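Local coordinates for protein isomaltodextranase (Arthrobacter globiformis, PDB 5AWO) that catalyses the hydrolysis of (1->6)-alpha-D-glucosidic linkages in polysaccharides, removing successive isomaltose units from the non-reducing ends of the chains, at residues A133-A138 / V148-L153; G157-R162 / Q168-D173. All blocks are in the same frame, centred on the assembly; numbering follows the deposited sequence.

Contacts 1 and 2 follow one another along the chain, both within the long excursion that leaves the TIM barrel after strand 120-124 and rejoins it at helix 179-192. Their centres lie about 13 Å apart, and they touch, among other places, where L153 O and D173 N stand 2.9 Å apart in a probable hydrogen bond and where V135 CG2 packs against Y170 CD1 at 3.8 Å. Contact 1 is far from the annotated catalytic residues. Contact 2 comes closer: the side chain of F160 is about 7 Å from that of D201, the probable nucleophile, and about 4 Å from a bound acetate. The pair illustrates how one barrel excursion can run from peripheral packing to the neighbourhood of the active site.

Contact 1 of 2, residues A133-A138 / V148-L153; sequences AAVEDA and VKIADL
The end of helix 132-135 packs on the 3-10 turn 150-152 within the excursion that follows barrel strand 120-124, and A134, V135 and A138 meet K149, I150 and A151. I150 carries the apolar part: its CG2 branch stands 3.9 Å from A134 CB and 4.3 Å from V135 CG2, while V130 and Y182 also touch this isoleucine. V135 places its other methyl, CG1, anti to the backbone N (chi1 166°), which brings it alongside A151. The methyl of A151 in turn comes up to the carbonyl of V135, with CB 3.3 Å from O. A water bridges the backbones, donating to D137 O and accepting from A151 N at 3.0 Å. K149 lays its CG and CD by the carbonyl of A138, then bends at chi3 (-60°) and again at chi4, so that the chain curls back on its own turn. NZ reaches D152 OD2 at 2.7 Å on the syn lone pair, in a salt bridge; K149 N grips the same oxygen at 2.9 Å from above the carboxylate plane. An alanine in place of K149 would probably leave D152 OD2 to the backbone N, without its ammonium mate, and take the CG and CD cover from the A138 carbonyl. Methyl packing and a shared water thus join the segments, while the K149-D152 salt bridge stays within 148-153.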
loop_
_atom_site.group_PDB
_atom_site.type_symbol
_atom_site.label_atom_id
_atom_site.label_comp_id
_atom_site.label_asym_id
_atom_site.label_seq_id
_atom_site.Cartn_x
_atom_site.Cartn_y
_atom_site.Cartn_z
ATOM N N ALA A 133 -25.798 21.661 2.907
ATOM C CA ALA A 133 -26.927 21.893 1.982
ATOM C C ALA A 133 -27.890 20.706 1.974
ATOM O O ALA A 133 -29.106 20.858 1.747
ATOM C CB ALA A 133 -26.424 22.177 0.576
ATOM N N ALA A 134 -27.357 19.506 2.166
ATOM C CA ALA A 134 -28.221 18.335 2.197
ATOM C C ALA A 134 -28.956 18.257 3.529
ATOM O O ALA A 134 -30.137 17.888 3.571
ATOM C CB ALA A 134 -27.424 17.062 1.946
ATOM N N VAL A 135 -28.263 18.559 4.614
ATOM C CA VAL A 135 -28.878 18.676 5.938
ATOM C C VAL A 135 -30.045 19.663 5.932
ATOM O O VAL A 135 -31.089 19.396 6.540
ATOM C CB VAL A 135 -27.811 19.051 6.998
ATOM C CG1 VAL A 135 -28.460 19.523 8.300
ATOM C CG2 VAL A 135 -26.914 17.853 7.252
ATOM N N GLU A 136 -29.872 20.768 5.223
ATOM C CA GLU A 136 -30.837 21.871 5.215
ATOM C C GLU A 136 -32.018 21.628 4.283
ATOM O O GLU A 136 -32.962 22.414 4.279
ATOM C CB GLU A 136 -30.105 23.180 4.883
ATOM C CG GLU A 136 -29.277 23.618 6.075
ATOM C CD GLU A 136 -28.412 24.831 5.818
ATOM O OE1 GLU A 136 -28.353 25.304 4.670
ATOM O OE2 GLU A 136 -27.766 25.270 6.777
ATOM N N ASP A 137 -31.988 20.545 3.519
ATOM C CA ASP A 137 -33.081 20.188 2.619
ATOM C C ASP A 137 -33.803 18.983 3.215
ATOM O O ASP A 137 -33.386 17.826 3.083
ATOM C CB ASP A 137 -32.542 19.895 1.216
ATOM C CG ASP A 137 -33.642 19.646 0.193
ATOM O OD1 ASP A 137 -34.761 19.279 0.587
ATOM O OD2 ASP A 137 -33.378 19.806 -1.010
ATOM N N ALA A 138 -34.937 19.272 3.852
ATOM C CA ALA A 138 -35.721 18.272 4.557
ATOM C C ALA A 138 -36.238 17.147 3.662
ATOM O O ALA A 138 -36.606 16.094 4.172
ATOM C CB ALA A 138 -36.901 18.954 5.257
ATOM N N VAL A 148 -35.354 8.395 7.713
ATOM C CA VAL A 148 -34.224 9.170 8.232
ATOM C C VAL A 148 -33.898 10.296 7.253
ATOM O O VAL A 148 -33.411 10.053 6.150
ATOM C CB VAL A 148 -32.980 8.302 8.456
ATOM C CG1 VAL A 148 -31.847 9.122 9.084
ATOM C CG2 VAL A 148 -33.304 7.107 9.346
ATOM N N LYS A 149 -34.164 11.538 7.637
ATOM C CA LYS A 149 -33.732 12.687 6.840
ATOM C C LYS A 149 -32.213 12.799 6.953
ATOM O O LYS A 149 -31.637 12.413 7.964
ATOM C CB LYS A 149 -34.358 13.968 7.362
ATOM C CG LYS A 149 -35.878 14.025 7.192
ATOM C CD LYS A 149 -36.483 15.216 7.909
ATOM C CE LYS A 149 -36.208 15.190 9.406
ATOM N NZ LYS A 149 -36.703 13.952 10.079
ATOM N N ILE A 150 -31.581 13.347 5.931
ATOM C CA ILE A 150 -30.132 13.614 6.024
ATOM C C ILE A 150 -29.840 14.483 7.245
ATOM O O ILE A 150 -28.847 14.292 7.939
ATOM C CB ILE A 150 -29.607 14.192 4.714
ATOM C CG1 ILE A 150 -29.836 13.225 3.546
ATOM C CG2 ILE A 150 -28.118 14.512 4.831
ATOM C CD1 ILE A 150 -29.354 11.819 3.791
ATOM N N ALA A 151 -30.775 15.400 7.557
ATOM C CA ALA A 151 -30.695 16.234 8.748
ATOM C C ALA A 151 -30.567 15.464 10.063
ATOM O O ALA A 151 -30.006 15.993 11.027
ATOM C CB ALA A 151 -31.913 17.143 8.832
ATOM N N ASP A 152 -31.092 14.233 10.096
ATOM C CA ASP A 152 -31.123 13.380 11.270
ATOM C C ASP A 152 -29.798 12.611 11.501
ATOM O O ASP A 152 -29.697 11.811 12.414
ATOM C CB ASP A 152 -32.287 12.347 11.149
ATOM C CG ASP A 152 -33.682 12.992 11.051
ATOM O OD1 ASP A 152 -33.899 14.076 11.615
ATOM O OD2 ASP A 152 -34.573 12.405 10.399
ATOM N N LEU A 153 -28.790 12.857 10.664
ATOM C CA LEU A 153 -27.506 12.143 10.734
ATOM C C LEU A 153 -26.387 12.874 11.463
ATOM O O LEU A 153 -25.299 12.323 11.619
ATOM C CB LEU A 153 -27.013 11.877 9.300
ATOM C CG LEU A 153 -27.864 10.895 8.492
ATOM C CD1 LEU A 153 -27.290 10.799 7.082
ATOM C CD2 LEU A 153 -27.959 9.532 9.146
HETATM O O HOH W 1 -32.511 16.336 5.319
#

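Contact 2 of 2, residues G157-R162 / Q168-D173; sequences GDFFAR and QLYWLD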
loop_
_atom_site.group_PDB
_atom_site.type_symbol
_atom_site.label_atom_id
_atom_site.label_comp_id
_atom_site.label_asym_id
_atom_site.label_seq_id
_atom_site.Cartn_x
_atom_site.Cartn_y
_atom_site.Cartn_z
ATOM N N GLY A 157 -23.724 21.631 15.048
ATOM C CA GLY A 157 -22.427 22.254 15.220
ATOM C C GLY A 157 -21.208 21.399 14.919
ATOM O O GLY A 157 -20.105 21.916 14.945
ATOM N N ASP A 158 -21.400 20.115 14.614
ATOM C CA ASP A 158 -20.265 19.170 14.499
ATOM C C ASP A 158 -19.731 19.218 13.056
ATOM O O ASP A 158 -19.908 18.285 12.267
ATOM C CB ASP A 158 -20.701 17.753 14.929
ATOM C CG ASP A 158 -19.562 16.748 14.955
ATOM O OD1 ASP A 158 -18.401 17.104 14.676
ATOM O OD2 ASP A 158 -19.824 15.569 15.257
ATOM N N PHE A 159 -19.112 20.348 12.717
ATOM C CA PHE A 159 -18.570 20.605 11.392
ATOM C C PHE A 159 -17.152 20.098 11.269
ATOM O O PHE A 159 -16.337 20.174 12.211
ATOM C CB PHE A 159 -18.547 22.094 11.048
ATOM C CG PHE A 159 -19.917 22.674 10.894
ATOM C CD1 PHE A 159 -20.724 22.318 9.815
ATOM C CD2 PHE A 159 -20.406 23.556 11.824
ATOM C CE1 PHE A 159 -22.006 22.841 9.676
ATOM C CE2 PHE A 159 -21.681 24.100 11.673
ATOM C CZ PHE A 159 -22.473 23.741 10.613
ATOM N N PHE A 160 -16.879 19.534 10.101
ATOM C CA PHE A 160 -15.504 19.323 9.678
ATOM C C PHE A 160 -14.751 20.645 9.768
ATOM O O PHE A 160 -15.209 21.667 9.249
ATOM C CB PHE A 160 -15.519 18.807 8.233
ATOM C CG PHE A 160 -14.177 18.856 7.557
ATOM C CD1 PHE A 160 -13.138 18.065 8.010
ATOM C CD2 PHE A 160 -13.970 19.687 6.497
ATOM C CE1 PHE A 160 -11.893 18.114 7.387
ATOM C CE2 PHE A 160 -12.741 19.750 5.872
ATOM C CZ PHE A 160 -11.700 18.964 6.327
ATOM N N ALA A 161 -13.587 20.610 10.420
ATOM C CA ALA A 161 -12.712 21.791 10.551
ATOM C C ALA A 161 -13.357 22.945 11.315
ATOM O O ALA A 161 -12.970 24.090 11.125
ATOM C CB ALA A 161 -12.207 22.254 9.184
ATOM N N ARG A 162 -14.327 22.627 12.162
ATOM C CA ARG A 162 -15.075 23.631 12.930
ATOM C C ARG A 162 -14.167 24.677 13.562
ATOM O O ARG A 162 -14.456 25.875 13.520
ATOM C CB ARG A 162 -15.847 22.901 14.016
ATOM C CG ARG A 162 -16.612 23.751 15.019
ATOM C CD ARG A 162 -17.161 22.860 16.116
ATOM N NE ARG A 162 -16.111 22.336 16.988
ATOM C CZ ARG A 162 -16.288 21.462 17.972
ATOM N NH1 ARG A 162 -17.485 20.968 18.236
ATOM N NH2 ARG A 162 -15.246 21.074 18.696
ATOM N N GLN A 168 -19.258 24.014 6.351
ATOM C CA GLN A 168 -19.947 23.545 5.159
ATOM C C GLN A 168 -20.175 22.040 5.131
ATOM O O GLN A 168 -21.115 21.579 4.464
ATOM C CB GLN A 168 -19.200 23.975 3.899
ATOM C CG GLN A 168 -19.200 25.503 3.718
ATOM C CD GLN A 168 -20.605 26.069 3.551
ATOM O OE1 GLN A 168 -21.021 26.968 4.290
ATOM N NE2 GLN A 168 -21.340 25.545 2.594
ATOM N N LEU A 169 -19.318 21.268 5.797
ATOM C CA LEU A 169 -19.446 19.826 5.853
ATOM C C LEU A 169 -19.587 19.404 7.297
ATOM O O LEU A 169 -18.789 19.821 8.157
ATOM C CB LEU A 169 -18.178 19.143 5.281
ATOM C CG LEU A 169 -17.834 19.428 3.817
ATOM C CD1 LEU A 169 -16.442 18.939 3.442
ATOM C CD2 LEU A 169 -18.867 18.812 2.905
ATOM N N TYR A 170 -20.615 18.619 7.618
ATOM C CA TYR A 170 -20.683 17.985 8.907
ATOM C C TYR A 170 -19.886 16.705 8.925
ATOM O O TYR A 170 -19.762 16.040 7.886
ATOM C CB TYR A 170 -22.131 17.603 9.260
ATOM C CG TYR A 170 -23.040 18.748 9.594
ATOM C CD1 TYR A 170 -23.775 19.398 8.610
ATOM C CD2 TYR A 170 -23.182 19.180 10.908
ATOM C CE1 TYR A 170 -24.613 20.466 8.928
ATOM C CE2 TYR A 170 -24.019 20.242 11.227
ATOM C CZ TYR A 170 -24.731 20.868 10.231
ATOM O OH TYR A 170 -25.570 21.928 10.543
ATOM N N TRP A 171 -19.398 16.305 10.090
ATOM C CA TRP A 171 -19.028 14.928 10.291
ATOM C C TRP A 171 -20.279 14.145 10.701
ATOM O O TRP A 171 -21.037 14.568 11.571
ATOM C CB TRP A 171 -17.982 14.774 11.389
ATOM C CG TRP A 171 -16.570 15.116 11.001
ATOM C CD1 TRP A 171 -15.746 16.011 11.632
ATOM C CD2 TRP A 171 -15.782 14.512 9.965
ATOM N NE1 TRP A 171 -14.528 16.029 11.033
ATOM C CE2 TRP A 171 -14.509 15.116 10.012
ATOM C CE3 TRP A 171 -16.023 13.528 9.008
ATOM C CZ2 TRP A 171 -13.471 14.763 9.133
ATOM C CZ3 TRP A 171 -14.994 13.173 8.133
ATOM C CH2 TRP A 171 -13.735 13.799 8.191
ATOM N N LEU A 172 -20.484 13.011 10.056
ATOM C CA LEU A 172 -21.570 12.092 10.380
ATOM C C LEU A 172 -21.489 11.610 11.797
ATOM O O LEU A 172 -20.419 11.328 12.284
ATOM C CB LEU A 172 -21.481 10.892 9.428
ATOM C CG LEU A 172 -22.403 9.702 9.732
ATOM C CD1 LEU A 172 -23.816 10.128 9.455
ATOM C CD2 LEU A 172 -22.004 8.500 8.895
ATOM N N ASP A 173 -22.642 11.510 12.465
ATOM C CA ASP A 173 -22.739 10.835 13.750
ATOM C C ASP A 173 -23.116 9.378 13.526
ATOM O O ASP A 173 -24.277 9.048 13.252
ATOM C CB ASP A 173 -23.765 11.513 14.647
ATOM C CG ASP A 173 -23.858 10.856 16.009
ATOM O OD1 ASP A 173 -23.182 9.849 16.294
ATOM O OD2 ASP A 173 -24.654 11.388 16.810
HETATM O O HOH W 2 -25.492 22.720 13.099
HETATM O O HOH W 3 -22.217 14.629 14.026
HETATM O O HOH W 4 -16.737 22.301 6.862
#
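L169 O receives the N-H of F160 at 2.7 Å, is also approached by F159 CA in a CA-H...O contact, and lies at the edge of the F159 ring, in the ring plane. The matching bond runs from W171 N to D158 O, 3.0 Å long and nearly in line with the carbonyl. Together they flank F159 and Y170, an antiparallel non-hydrogen-bonded pair, where the short, weakly bonded strand 158-159 joins strand 169-172; the latter also pairs with strand 129-131, Y170 bonding to V130. The touching parts run 88° apart, so the pairing is brief. F160 CB lies over the face of the five-membered ring of W171 in a CH-pi contact; with CG anti to the backbone N (chi1 166°), the phenyl ring turns an edge to the six-membered ring in an offset edge-to-face pair, planes at 89°, with F160 CD1 3.5 Å from W171 CZ2. A161 CB sits over a face of the F160 ring, and W129 stacks on W171. D158 OD2 is bonded to H221 and to a water that also donates to W171 O at 2.7 Å. F159 and Y170 run side by side, F159 CE1 lying over one face of the tyrosine ring 3.4 Å from CZ. At the far end of that ring, a second water links Y170 OH, 2.7 Å away, to G157 N at 2.8 Å.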